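Local atomic coordinates of type IV pilus biogenesis factor PilY1 (Pseudomonas aeruginosa, PDB entry 3HX6), a protein that primes type IV pilus assembly and supports twitching motility and host-cell adhesion, with calcium binding and release apparently regulating pilus retraction. Residues A[167-172]-A[177-182]; A[215-220]-A[351-356]; A[408-413]-A[547-552]; A[418-423]-A[432-437]. The protein carries 3 engineered substitutions. One frame throughout, in Å; residues are numbered along the deposited sequence.

Interaction 1. Residues A[167-172]-A[177-182]; sequences FALDVT and IKLLWE
A168 meets both L180 and W181, and that two-to-one pairing makes a classic beta bulge in the hairpin of strands 165-170 and 178-184. The tight part is here. CB of A168 lies over one face of the W181 indole, 3.4 Å from CZ2, a CH-pi contact 20° off the normal of the six-membered ring. W181 can lie there because its chi1 of 46° sets CG between the backbone N and the carbonyl carbon, turning the ring back across the neighbouring strand. Its NE1 is spoken for by the carbonyl of M230. A168 N donates to W181 O at 3.1 Å, while L180 N, on the other residue of the bulge, reaches A168 O at 3.0 Å.

Past the bulge the pairing is regular: D170 N gives a bond to K178 O (2.8 Å), and K178 N returns one to D170 O. On the face away from A168 and W181, L169 CD2 meets L179 CD1 at 3.7 Å, beside F110 of strand 108-110 in the adjoining sheet.

The loose side is at K178, whose extended chain leads away from the partner strand into an exposed position; its NZ stays 6.8 Å from D170 OD2, too far for a salt bridge. D170 instead turns OD1 to its own turn, taking the backbone N of T172 in an Asx turn and also T172 OG1. The chemistry implies a hairpin held by backbone bonds and apolar packing, with the carboxylate spent on shaping the turn that follows the strand rather than on pairing charges.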
loop_
_atom_site.group_PDB
_atom_site.type_symbol
_atom_site.label_atom_id
_atom_site.label_comp_id
_atom_site.label_asym_id
_atom_site.label_seq_id
_atom_site.Cartn_x
_atom_site.Cartn_y
_atom_site.Cartn_z
ATOM N N PHE A 167 30.849 9.019 -4.288
ATOM C CA PHE A 167 31.028 8.702 -2.885
ATOM C C PHE A 167 29.850 7.875 -2.393
ATOM O O PHE A 167 28.760 7.906 -2.974
ATOM C CB PHE A 167 31.219 9.962 -2.021
ATOM C CG PHE A 167 30.039 10.888 -2.000
ATOM C CD1 PHE A 167 29.982 11.986 -2.855
ATOM C CD2 PHE A 167 28.993 10.679 -1.103
ATOM C CE1 PHE A 167 28.897 12.870 -2.813
ATOM C CE2 PHE A 167 27.908 11.551 -1.053
ATOM C CZ PHE A 167 27.858 12.650 -1.910
ATOM N N ALA A 168 30.093 7.109 -1.337
ATOM C CA ALA A 168 29.069 6.265 -0.755
ATOM C C ALA A 168 29.077 6.478 0.747
ATOM O O ALA A 168 30.136 6.574 1.361
ATOM C CB ALA A 168 29.349 4.795 -1.082
ATOM N N LEU A 169 27.894 6.581 1.336
ATOM C CA LEU A 169 27.796 6.760 2.773
ATOM C C LEU A 169 26.984 5.602 3.328
ATOM O O LEU A 169 26.114 5.061 2.637
ATOM C CB LEU A 169 27.085 8.079 3.111
ATOM C CG LEU A 169 27.639 9.368 2.490
ATOM C CD1 LEU A 169 26.740 10.546 2.862
ATOM C CD2 LEU A 169 29.058 9.600 2.963
ATOM N N ASP A 170 27.294 5.201 4.558
ATOM C CA ASP A 170 26.545 4.144 5.218
ATOM C C ASP A 170 25.504 4.941 5.981
ATOM O O ASP A 170 25.827 5.628 6.948
ATOM C CB ASP A 170 27.415 3.364 6.207
ATOM C CG ASP A 170 26.661 2.217 6.859
ATOM O OD1 ASP A 170 25.475 2.405 7.211
ATOM O OD2 ASP A 170 27.252 1.131 7.025
ATOM N N VAL A 171 24.259 4.856 5.540
ATOM C CA VAL A 171 23.186 5.615 6.155
ATOM C C VAL A 171 22.204 4.749 6.961
ATOM O O VAL A 171 21.078 5.154 7.252
ATOM C CB VAL A 171 22.463 6.426 5.042
ATOM C CG1 VAL A 171 21.136 5.781 4.664
ATOM C CG2 VAL A 171 22.311 7.859 5.475
ATOM N N THR A 172 22.653 3.557 7.336
ATOM C CA THR A 172 21.831 2.629 8.107
ATOM C C THR A 172 21.353 3.276 9.408
ATOM O O THR A 172 20.198 3.126 9.800
ATOM C CB THR A 172 22.621 1.360 8.456
ATOM O OG1 THR A 172 23.249 0.852 7.273
ATOM C CG2 THR A 172 21.696 0.300 9.039
ATOM N N ILE A 177 26.022 8.348 10.657
ATOM C CA ILE A 177 26.329 8.193 9.244
ATOM C C ILE A 177 27.839 8.109 9.068
ATOM O O ILE A 177 28.582 8.913 9.636
ATOM C CB ILE A 177 25.785 9.388 8.443
ATOM C CG1 ILE A 177 24.262 9.418 8.564
ATOM C CG2 ILE A 177 26.230 9.301 6.984
ATOM C CD1 ILE A 177 23.612 10.592 7.880
ATOM N N LYS A 178 28.291 7.135 8.286
ATOM C CA LYS A 178 29.717 6.950 8.050
ATOM C C LYS A 178 30.087 7.085 6.578
ATOM O O LYS A 178 29.262 6.856 5.694
ATOM C CB LYS A 178 30.165 5.571 8.545
ATOM C CG LYS A 178 29.913 5.318 10.019
ATOM C CD LYS A 178 30.522 3.999 10.464
ATOM C CE LYS A 178 30.437 3.829 11.973
ATOM N NZ LYS A 178 31.063 2.555 12.430
ATOM N N LEU A 179 31.336 7.460 6.328
ATOM C CA LEU A 179 31.842 7.601 4.970
ATOM C C LEU A 179 32.487 6.279 4.568
ATOM O O LEU A 179 33.512 5.891 5.134
ATOM C CB LEU A 179 32.885 8.718 4.896
ATOM C CG LEU A 179 33.662 8.795 3.579
ATOM C CD1 LEU A 179 32.693 8.991 2.420
ATOM C CD2 LEU A 179 34.669 9.935 3.637
ATOM N N LEU A 180 31.887 5.587 3.602
ATOM C CA LEU A 180 32.425 4.313 3.144
ATOM C C LEU A 180 33.612 4.533 2.219
ATOM O O LEU A 180 34.666 3.919 2.390
ATOM C CB LEU A 180 31.342 3.511 2.421
ATOM C CG LEU A 180 30.204 3.009 3.313
ATOM C CD1 LEU A 180 29.089 2.428 2.458
ATOM C CD2 LEU A 180 30.747 1.970 4.287
ATOM N N TRP A 181 33.439 5.404 1.232
ATOM C CA TRP A 181 34.515 5.705 0.304
ATOM C C TRP A 181 34.226 6.884 -0.614
ATOM O O TRP A 181 33.093 7.358 -0.719
ATOM C CB TRP A 181 34.876 4.476 -0.545
ATOM C CG TRP A 181 33.710 3.715 -1.126
ATOM C CD1 TRP A 181 33.183 2.546 -0.656
ATOM C CD2 TRP A 181 32.947 4.056 -2.293
ATOM N NE1 TRP A 181 32.143 2.134 -1.458
ATOM C CE2 TRP A 181 31.976 3.042 -2.469
ATOM C CE3 TRP A 181 32.989 5.116 -3.207
ATOM C CZ2 TRP A 181 31.052 3.060 -3.522
ATOM C CZ3 TRP A 181 32.068 5.133 -4.258
ATOM C CH2 TRP A 181 31.113 4.110 -4.403
ATOM N N GLU A 182 35.283 7.352 -1.264
ATOM C CA GLU A 182 35.218 8.461 -2.201
ATOM C C GLU A 182 36.062 8.076 -3.402
ATOM O O GLU A 182 37.202 7.650 -3.252
ATOM C CB GLU A 182 35.795 9.733 -1.580
ATOM C CG GLU A 182 34.997 10.306 -0.429
ATOM C CD GLU A 182 35.613 11.589 0.106
ATOM O OE1 GLU A 182 36.771 11.542 0.580
ATOM O OE2 GLU A 182 34.943 12.645 0.046
#

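Interaction 2. Residues A[215-220]-A[351-356]; sequences GYSSMN and KYFENA. Engineered in segment 215-220: M219 (natural residue Leu).
Y216 lies against F353, joining the loop after strand 208-213 to the loop after strand 343-348 without any hydrogen bond between the two segments. Starting at the base of the tyrosine, CB sits over the face of the F353 ring, 4.1 Å from its centroid and 27° off the ring normal, a CH-pi contact in which CE1 and CZ are the nearest ring atoms. One bond further, CG is about 4.0 Å from CZ and CE2 of F353. CD2 then comes down over the centre of the phenyl ring, 3.5 Å from F353 CD2, and CE2 follows it at 3.8 Å from the same atom. Beyond that the tyrosine leaves the phenylalanine, and its OH bonds to OG of S252.

The two rings are inclined by 34° and meet obliquely. A chi1 of 69°, with CG between its own N and carbonyl carbon, brings the phenyl ring of F353 to the tyrosine. S217 OG stands at the edge of that phenyl, 4.3 Å from CE1. F195 meets the F353 ring and also touches the Y216 side chain, and Y135 of helix 130-137 packs on F353 too, so the pair belongs to a larger aromatic cluster. The two loops connect successive strands of two different sheets of the beta-propeller, the fold of this C-terminal domain, and are joined there by buried aromatic packing.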
loop_
_atom_site.group_PDB
_atom_site.type_symbol
_atom_site.label_atom_id
_atom_site.label_comp_id
_atom_site.label_asym_id
_atom_site.label_seq_id
_atom_site.Cartn_x
_atom_site.Cartn_y
_atom_site.Cartn_z
ATOM N N GLY A 215 30.068 8.338 -16.643
ATOM C CA GLY A 215 29.741 9.750 -16.654
ATOM C C GLY A 215 30.228 10.497 -17.880
ATOM O O GLY A 215 30.732 9.903 -18.829
ATOM N N TYR A 216 30.126 11.818 -17.830
ATOM C CA TYR A 216 30.470 12.632 -18.983
ATOM C C TYR A 216 31.706 13.510 -18.881
ATOM O O TYR A 216 32.090 13.947 -17.801
ATOM C CB TYR A 216 29.244 13.476 -19.329
ATOM C CG TYR A 216 27.951 12.693 -19.206
ATOM C CD1 TYR A 216 27.836 11.423 -19.766
ATOM C CD2 TYR A 216 26.842 13.224 -18.550
ATOM C CE1 TYR A 216 26.652 10.699 -19.682
ATOM C CE2 TYR A 216 25.647 12.505 -18.462
ATOM C CZ TYR A 216 25.564 11.242 -19.035
ATOM O OH TYR A 216 24.393 10.525 -18.988
ATOM N N SER A 217 32.317 13.758 -20.035
ATOM C CA SER A 217 33.509 14.588 -20.140
ATOM C C SER A 217 34.672 14.042 -19.332
ATOM O O SER A 217 35.417 14.805 -18.714
ATOM C CB SER A 217 33.201 16.019 -19.692
ATOM O OG SER A 217 32.121 16.551 -20.438
ATOM N N SER A 218 34.822 12.722 -19.318
ATOM C CA SER A 218 35.930 12.115 -18.602
ATOM C C SER A 218 37.188 12.450 -19.404
ATOM O O SER A 218 37.095 12.873 -20.559
ATOM C CB SER A 218 35.741 10.595 -18.498
ATOM O OG SER A 218 35.611 9.989 -19.772
ATOM N N MET A 219 38.350 12.259 -18.788
ATOM C CA MET A 219 39.645 12.559 -19.402
ATOM C C MET A 219 39.790 12.225 -20.889
ATOM O O MET A 219 40.195 13.075 -21.680
ATOM C CB MET A 219 40.759 11.853 -18.628
ATOM C CG MET A 219 42.166 12.274 -19.038
ATOM S SD MET A 219 42.556 13.995 -18.603
ATOM C CE MET A 219 42.044 14.871 -20.092
ATOM N N ASN A 220 39.472 10.993 -21.271
ATOM C CA ASN A 220 39.604 10.587 -22.663
ATOM C C ASN A 220 38.284 10.399 -23.406
ATOM O O ASN A 220 38.227 9.692 -24.415
ATOM C CB ASN A 220 40.443 9.314 -22.739
ATOM C CG ASN A 220 41.872 9.540 -22.284
ATOM O OD1 ASN A 220 42.623 10.292 -22.909
ATOM N ND2 ASN A 220 42.252 8.904 -21.185
ATOM N N LYS A 351 19.611 14.873 -23.296
ATOM C CA LYS A 351 20.780 15.214 -22.496
ATOM C C LYS A 351 20.499 16.591 -21.917
ATOM O O LYS A 351 19.955 17.460 -22.597
ATOM C CB LYS A 351 22.067 15.178 -23.340
ATOM C CG LYS A 351 22.369 16.375 -24.210
ATOM C CD LYS A 351 23.655 16.099 -25.002
ATOM C CE LYS A 351 24.180 17.336 -25.707
ATOM N NZ LYS A 351 24.735 18.324 -24.741
ATOM N N TYR A 352 20.863 16.781 -20.656
ATOM C CA TYR A 352 20.553 18.018 -19.956
ATOM C C TYR A 352 21.646 18.460 -18.987
ATOM O O TYR A 352 21.423 19.382 -18.204
ATOM C CB TYR A 352 19.267 17.762 -19.162
ATOM C CG TYR A 352 18.419 18.957 -18.803
ATOM C CD1 TYR A 352 17.682 18.959 -17.621
ATOM C CD2 TYR A 352 18.274 20.040 -19.671
ATOM C CE1 TYR A 352 16.817 19.997 -17.310
ATOM C CE2 TYR A 352 17.401 21.091 -19.365
ATOM C CZ TYR A 352 16.677 21.055 -18.181
ATOM O OH TYR A 352 15.802 22.065 -17.850
ATOM N N PHE A 353 22.816 17.826 -19.026
ATOM C CA PHE A 353 23.863 18.173 -18.066
ATOM C C PHE A 353 24.662 19.442 -18.307
ATOM O O PHE A 353 25.169 20.032 -17.357
ATOM C CB PHE A 353 24.821 16.989 -17.861
ATOM C CG PHE A 353 25.688 16.679 -19.047
ATOM C CD1 PHE A 353 27.001 17.126 -19.099
ATOM C CD2 PHE A 353 25.200 15.918 -20.098
ATOM C CE1 PHE A 353 27.819 16.817 -20.183
ATOM C CE2 PHE A 353 26.005 15.604 -21.184
ATOM C CZ PHE A 353 27.320 16.054 -21.228
ATOM N N GLU A 354 24.779 19.877 -19.555
ATOM C CA GLU A 354 25.534 21.093 -19.836
ATOM C C GLU A 354 24.644 22.327 -19.815
ATOM O O GLU A 354 23.439 22.231 -20.042
ATOM C CB GLU A 354 26.232 20.973 -21.189
ATOM C CG GLU A 354 27.453 20.081 -21.146
ATOM C CD GLU A 354 28.033 19.822 -22.513
ATOM O OE1 GLU A 354 29.171 19.310 -22.586
ATOM O OE2 GLU A 354 27.345 20.124 -23.515
ATOM N N ASN A 355 25.236 23.486 -19.540
ATOM C CA ASN A 355 24.465 24.727 -19.500
ATOM C C ASN A 355 23.709 24.921 -20.796
ATOM O O ASN A 355 22.532 25.258 -20.794
ATOM C CB ASN A 355 25.374 25.934 -19.251
ATOM C CG ASN A 355 25.695 26.122 -17.783
ATOM O OD1 ASN A 355 25.166 25.409 -16.925
ATOM N ND2 ASN A 355 26.556 27.089 -17.482
ATOM N N ALA A 356 24.395 24.694 -21.906
ATOM C CA ALA A 356 23.788 24.840 -23.215
ATOM C C ALA A 356 22.504 24.014 -23.345
ATOM O O ALA A 356 21.570 24.417 -24.042
ATOM C CB ALA A 356 24.790 24.435 -24.295
#

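Interaction 3. Residues A[408-413]-A[547-552]; sequences TARTIR and ECLTVN
NH2 of R410 gives a nearly straight hydrogen bond to OE1 of E547, 3.0 Å long with 168° at the hydrogen, and the two charges make it a salt bridge. The carboxylate oxygen lies at the edge of the guanidinium, only 8° out of its plane. From the glutamate's side the fit is less regular: the nitrogen arrives from above the carboxylate plane, 41° out of it, and the pair is held by one N-H rather than two.

R410 spans the gap with a chain extended from CG to NE, whereas E547 folds over at chi2 to bring its carboxylate round. L549 adds the apolar part, its CD2 lying over one face of the guanidinium at 3.7 Å from NH2. T408 CG2 covers the opposite face, so the group is sandwiched between two methyls. NE of R410 bonds to the carbonyl of L498, which helps fix the rotation of the group, and the other carboxylate oxygen of E547 has a long, weak ion pair with R500 and lies close to E79 of the second subunit, a like charge.

Strand 408-415 runs between strands 392-405 and 521-524 in the large mixed sheet. Strand 548-550 edges the small antiparallel sheet near the C-terminus, where C548 is disulfide-bonded to C543 of strand 539-543. The salt bridge links the large sheet to the loop entering strand 548-550, with Q524 of strand 521-524 touching both E547 and L549.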
loop_
_atom_site.group_PDB
_atom_site.type_symbol
_atom_site.label_atom_id
_atom_site.label_comp_id
_atom_site.label_asym_id
_atom_site.label_seq_id
_atom_site.Cartn_x
_atom_site.Cartn_y
_atom_site.Cartn_z
ATOM N N THR A 408 -11.862 17.681 -13.091
ATOM C CA THR A 408 -10.471 18.085 -13.259
ATOM C C THR A 408 -10.075 18.389 -14.700
ATOM O O THR A 408 -10.253 17.564 -15.593
ATOM C CB THR A 408 -9.528 16.999 -12.721
ATOM O OG1 THR A 408 -9.970 16.584 -11.422
ATOM C CG2 THR A 408 -8.108 17.537 -12.617
ATOM N N ALA A 409 -9.527 19.578 -14.917
ATOM C CA ALA A 409 -9.083 19.984 -16.244
ATOM C C ALA A 409 -7.601 19.643 -16.384
ATOM O O ALA A 409 -6.835 19.812 -15.440
ATOM C CB ALA A 409 -9.299 21.480 -16.436
ATOM N N ARG A 410 -7.207 19.152 -17.555
ATOM C CA ARG A 410 -5.812 18.791 -17.816
ATOM C C ARG A 410 -5.503 18.946 -19.298
ATOM O O ARG A 410 -6.410 18.954 -20.131
ATOM C CB ARG A 410 -5.539 17.328 -17.446
ATOM C CG ARG A 410 -5.746 16.947 -15.993
ATOM C CD ARG A 410 -5.428 15.477 -15.785
ATOM N NE ARG A 410 -5.780 15.015 -14.446
ATOM C CZ ARG A 410 -5.062 15.255 -13.355
ATOM N NH1 ARG A 410 -3.934 15.950 -13.437
ATOM N NH2 ARG A 410 -5.483 14.811 -12.177
ATOM N N THR A 411 -4.222 19.079 -19.624
ATOM C CA THR A 411 -3.817 19.150 -21.019
ATOM C C THR A 411 -3.248 17.749 -21.238
ATOM O O THR A 411 -2.362 17.302 -20.507
ATOM C CB THR A 411 -2.733 20.224 -21.277
ATOM O OG1 THR A 411 -1.519 19.852 -20.623
ATOM C CG2 THR A 411 -3.191 21.571 -20.750
ATOM N N ILE A 412 -3.778 17.052 -22.232
ATOM C CA ILE A 412 -3.355 15.693 -22.500
ATOM C C ILE A 412 -2.858 15.486 -23.914
ATOM O O ILE A 412 -2.965 16.364 -24.775
ATOM C CB ILE A 412 -4.518 14.711 -22.230
ATOM C CG1 ILE A 412 -5.733 15.063 -23.093
ATOM C CG2 ILE A 412 -4.946 14.803 -20.769
ATOM C CD1 ILE A 412 -5.631 14.664 -24.543
ATOM N N ARG A 413 -2.299 14.309 -24.141
ATOM C CA ARG A 413 -1.819 13.942 -25.454
ATOM C C ARG A 413 -2.297 12.532 -25.735
ATOM O O ARG A 413 -2.426 11.716 -24.820
ATOM C CB ARG A 413 -0.295 14.018 -25.517
ATOM C CG ARG A 413 0.225 15.436 -25.646
ATOM C CD ARG A 413 1.746 15.500 -25.709
ATOM N NE ARG A 413 2.203 16.881 -25.848
ATOM C CZ ARG A 413 3.476 17.254 -25.793
ATOM N NH1 ARG A 413 4.424 16.346 -25.597
ATOM N NH2 ARG A 413 3.801 18.531 -25.941
ATOM N N GLU A 547 1.015 16.296 -7.857
ATOM C CA GLU A 547 -0.012 15.312 -8.171
ATOM C C GLU A 547 0.488 13.878 -8.262
ATOM O O GLU A 547 1.573 13.603 -8.772
ATOM C CB GLU A 547 -0.700 15.663 -9.497
ATOM C CG GLU A 547 -1.897 16.614 -9.399
ATOM C CD GLU A 547 -3.207 15.902 -9.070
ATOM O OE1 GLU A 547 -3.633 15.032 -9.863
ATOM O OE2 GLU A 547 -3.813 16.215 -8.020
ATOM N N CYS A 548 -0.326 12.970 -7.745
ATOM C CA CYS A 548 -0.052 11.548 -7.807
ATOM C C CYS A 548 -1.240 11.051 -8.608
ATOM O O CYS A 548 -2.353 11.547 -8.433
ATOM C CB CYS A 548 -0.094 10.902 -6.428
ATOM S SG CYS A 548 1.341 11.129 -5.327
ATOM N N LEU A 549 -1.020 10.088 -9.489
ATOM C CA LEU A 549 -2.117 9.566 -10.285
ATOM C C LEU A 549 -2.248 8.064 -10.092
ATOM O O LEU A 549 -1.288 7.319 -10.287
ATOM C CB LEU A 549 -1.891 9.877 -11.765
ATOM C CG LEU A 549 -1.699 11.347 -12.151
ATOM C CD1 LEU A 549 -1.357 11.435 -13.628
ATOM C CD2 LEU A 549 -2.957 12.146 -11.854
ATOM N N THR A 550 -3.434 7.625 -9.684
ATOM C CA THR A 550 -3.671 6.205 -9.512
ATOM C C THR A 550 -3.475 5.620 -10.907
ATOM O O THR A 550 -3.938 6.191 -11.893
ATOM C CB THR A 550 -5.118 5.923 -9.039
ATOM O OG1 THR A 550 -5.367 6.621 -7.811
ATOM C CG2 THR A 550 -5.322 4.427 -8.813
ATOM N N VAL A 551 -2.777 4.496 -10.998
ATOM C CA VAL A 551 -2.538 3.889 -12.297
ATOM C C VAL A 551 -3.019 2.453 -12.409
ATOM O O VAL A 551 -3.127 1.731 -11.417
ATOM C CB VAL A 551 -1.041 3.931 -12.662
ATOM C CG1 VAL A 551 -0.604 5.366 -12.886
ATOM C CG2 VAL A 551 -0.220 3.299 -11.553
ATOM N N ASN A 552 -3.314 2.053 -13.636
ATOM C CA ASN A 552 -3.768 0.705 -13.919
ATOM C C ASN A 552 -2.727 0.035 -14.812
ATOM O O ASN A 552 -2.624 0.338 -15.994
ATOM C CB ASN A 552 -5.132 0.747 -14.611
ATOM C CG ASN A 552 -5.586 -0.615 -15.086
ATOM O OD1 ASN A 552 -5.288 -1.635 -14.462
ATOM N ND2 ASN A 552 -6.330 -0.638 -16.191
#

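Interaction 4. Residues A[418-423]-A[432-437]; sequences NPVNWL and SGWYLD
CZ3 of W422 rests against the backbone where S432 passes into strand 433-437, 3.6 Å from G433 N and 3.7 Å from S432 C. The indole comes to the peptide obliquely, and CH2 adds a contact with G433 CA at 4.0 Å. Beside it V420 places CG1 at 3.8 Å from G433 O, while CG2 is a looser 4.4 Å from CB of W434. The valine's two methyls divide the work: with CG1 anti to the backbone N (chi1 178°), that branch serves the glycine and CG2 turns to W434.

The next layer holds these groups in place. V420 CG1 also sits over the centre of one face of the W422 indole, 3.6 Å above its plane, so the two side chains of the 418-423 loop brace each other. W372 and H337 meet the W422 ring edge-to-face, and I344 of strand 343-348 packs on it too. Backbone bonds of N421 to Q431 and of W422 to K430 keep the loop close to the chain leading into the strand. On the strand side, the backbone of S432 bonds to W372 and N391, and that of G433 to Q393; the indole nitrogen of W434 is taken by the carbonyl of P485.

No hydrogen bond joins the two segments. The contact thus depends on van der Waals fit of a methyl and an indole to main-chain atoms, with backbone bonds made to neighbouring strands and loops.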
loop_
_atom_site.group_PDB
_atom_site.type_symbol
_atom_site.label_atom_id
_atom_site.label_comp_id
_atom_site.label_asym_id
_atom_site.label_seq_id
_atom_site.Cartn_x
_atom_site.Cartn_y
_atom_site.Cartn_z
ATOM N N ASN A 418 -0.456 1.666 -33.289
ATOM C CA ASN A 418 -0.074 0.786 -34.381
ATOM C C ASN A 418 0.466 -0.519 -33.828
ATOM O O ASN A 418 1.250 -0.528 -32.879
ATOM C CB ASN A 418 0.985 1.468 -35.235
ATOM C CG ASN A 418 0.559 2.846 -35.681
ATOM O OD1 ASN A 418 1.362 3.780 -35.709
ATOM N ND2 ASN A 418 -0.714 2.983 -36.036
ATOM N N PRO A 419 0.038 -1.646 -34.401
ATOM C CA PRO A 419 0.535 -2.926 -33.903
ATOM C C PRO A 419 1.957 -3.187 -34.384
ATOM O O PRO A 419 2.424 -2.573 -35.342
ATOM C CB PRO A 419 -0.468 -3.925 -34.472
ATOM C CG PRO A 419 -0.844 -3.301 -35.787
ATOM C CD PRO A 419 -1.000 -1.835 -35.431
ATOM N N VAL A 420 2.648 -4.085 -33.696
ATOM C CA VAL A 420 4.008 -4.446 -34.063
ATOM C C VAL A 420 3.957 -5.891 -34.541
ATOM O O VAL A 420 3.419 -6.757 -33.846
ATOM C CB VAL A 420 4.966 -4.368 -32.851
ATOM C CG1 VAL A 420 6.366 -4.789 -33.271
ATOM C CG2 VAL A 420 4.992 -2.951 -32.289
ATOM N N ASN A 421 4.506 -6.153 -35.723
ATOM C CA ASN A 421 4.516 -7.509 -36.261
ATOM C C ASN A 421 5.895 -8.087 -35.990
ATOM O O ASN A 421 6.834 -7.880 -36.758
ATOM C CB ASN A 421 4.236 -7.501 -37.765
ATOM C CG ASN A 421 3.984 -8.896 -38.314
ATOM O OD1 ASN A 421 3.986 -9.106 -39.525
ATOM N ND2 ASN A 421 3.754 -9.855 -37.421
ATOM N N TRP A 422 6.006 -8.814 -34.887
ATOM C CA TRP A 422 7.278 -9.389 -34.471
ATOM C C TRP A 422 7.848 -10.504 -35.341
ATOM O O TRP A 422 9.040 -10.497 -35.650
ATOM C CB TRP A 422 7.170 -9.908 -33.037
ATOM C CG TRP A 422 6.679 -8.898 -32.036
ATOM C CD1 TRP A 422 5.427 -8.826 -31.493
ATOM C CD2 TRP A 422 7.440 -7.847 -31.429
ATOM N NE1 TRP A 422 5.365 -7.802 -30.580
ATOM C CE2 TRP A 422 6.586 -7.183 -30.522
ATOM C CE3 TRP A 422 8.764 -7.405 -31.561
ATOM C CZ2 TRP A 422 7.010 -6.100 -29.747
ATOM C CZ3 TRP A 422 9.189 -6.326 -30.788
ATOM C CH2 TRP A 422 8.314 -5.687 -29.893
ATOM N N LEU A 423 7.011 -11.464 -35.725
ATOM C CA LEU A 423 7.489 -12.597 -36.517
ATOM C C LEU A 423 6.729 -12.853 -37.808
ATOM O O LEU A 423 5.540 -12.563 -37.899
ATOM C CB LEU A 423 7.415 -13.888 -35.686
ATOM C CG LEU A 423 8.181 -14.088 -34.373
ATOM C CD1 LEU A 423 9.655 -13.759 -34.588
ATOM C CD2 LEU A 423 7.585 -13.216 -33.292
ATOM N N SER A 432 11.609 -5.519 -35.088
ATOM C CA SER A 432 12.322 -5.811 -33.853
ATOM C C SER A 432 12.001 -4.838 -32.741
ATOM O O SER A 432 12.656 -4.834 -31.698
ATOM C CB SER A 432 13.825 -5.832 -34.102
ATOM O OG SER A 432 14.167 -6.956 -34.892
ATOM N N GLY A 433 10.983 -4.016 -32.954
ATOM C CA GLY A 433 10.620 -3.071 -31.922
ATOM C C GLY A 433 9.773 -1.916 -32.401
ATOM O O GLY A 433 9.017 -2.024 -33.374
ATOM N N TRP A 434 9.924 -0.793 -31.711
ATOM C CA TRP A 434 9.159 0.394 -32.020
ATOM C C TRP A 434 9.894 1.647 -31.587
ATOM O O TRP A 434 10.905 1.574 -30.897
ATOM C CB TRP A 434 7.807 0.330 -31.301
ATOM C CG TRP A 434 7.905 0.022 -29.804
ATOM C CD1 TRP A 434 7.686 -1.184 -29.198
ATOM C CD2 TRP A 434 8.171 0.956 -28.744
ATOM N NE1 TRP A 434 7.787 -1.060 -27.828
ATOM C CE2 TRP A 434 8.083 0.243 -27.524
ATOM C CE3 TRP A 434 8.470 2.324 -28.705
ATOM C CZ2 TRP A 434 8.280 0.856 -26.281
ATOM C CZ3 TRP A 434 8.668 2.936 -27.462
ATOM C CH2 TRP A 434 8.569 2.199 -26.272
ATOM N N TYR A 435 9.383 2.795 -32.011
ATOM C CA TYR A 435 9.958 4.071 -31.620
ATOM C C TYR A 435 8.863 5.120 -31.620
ATOM O O TYR A 435 7.849 4.978 -32.295
ATOM C CB TYR A 435 11.109 4.491 -32.544
ATOM C CG TYR A 435 10.713 4.902 -33.948
ATOM C CD1 TYR A 435 10.640 3.966 -34.978
ATOM C CD2 TYR A 435 10.455 6.242 -34.257
ATOM C CE1 TYR A 435 10.329 4.354 -36.288
ATOM C CE2 TYR A 435 10.139 6.640 -35.558
ATOM C CZ TYR A 435 10.080 5.691 -36.566
ATOM O OH TYR A 435 9.773 6.077 -37.849
ATOM N N LEU A 436 9.062 6.162 -30.830
ATOM C CA LEU A 436 8.101 7.243 -30.722
ATOM C C LEU A 436 8.902 8.525 -30.565
ATOM O O LEU A 436 9.574 8.704 -29.562
ATOM C CB LEU A 436 7.214 7.029 -29.488
ATOM C CG LEU A 436 6.250 8.149 -29.072
ATOM C CD1 LEU A 436 5.162 8.305 -30.126
ATOM C CD2 LEU A 436 5.622 7.820 -27.715
ATOM N N ASP A 437 8.853 9.406 -31.558
ATOM C CA ASP A 437 9.575 10.665 -31.448
ATOM C C ASP A 437 8.775 11.559 -30.505
ATOM O O ASP A 437 7.541 11.609 -30.573
ATOM C CB ASP A 437 9.728 11.339 -32.818
ATOM C CG ASP A 437 10.729 10.624 -33.720
ATOM O OD1 ASP A 437 11.906 10.486 -33.327
ATOM O OD2 ASP A 437 10.342 10.199 -34.827
#

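Interactions 2 and 4 are the buried contacts, both made without hydrogen bonds: ring against ring between two loops in interaction 2, indole and methyl against backbone in interaction 4. Interactions 1 and 3 are only partly buried and bring in polar bonds, main-chain ones within a single hairpin in interaction 1 and one side-chain salt bridge between sheets in interaction 3. Interactions 3 and 4 share the large mixed sheet through strands 408-415 and 433-437, yet their nearest atoms stay about 8 Å apart. Interaction 1, in another sheet, lies across the centre of the chain from interaction 4, with about 44 Å between their centres.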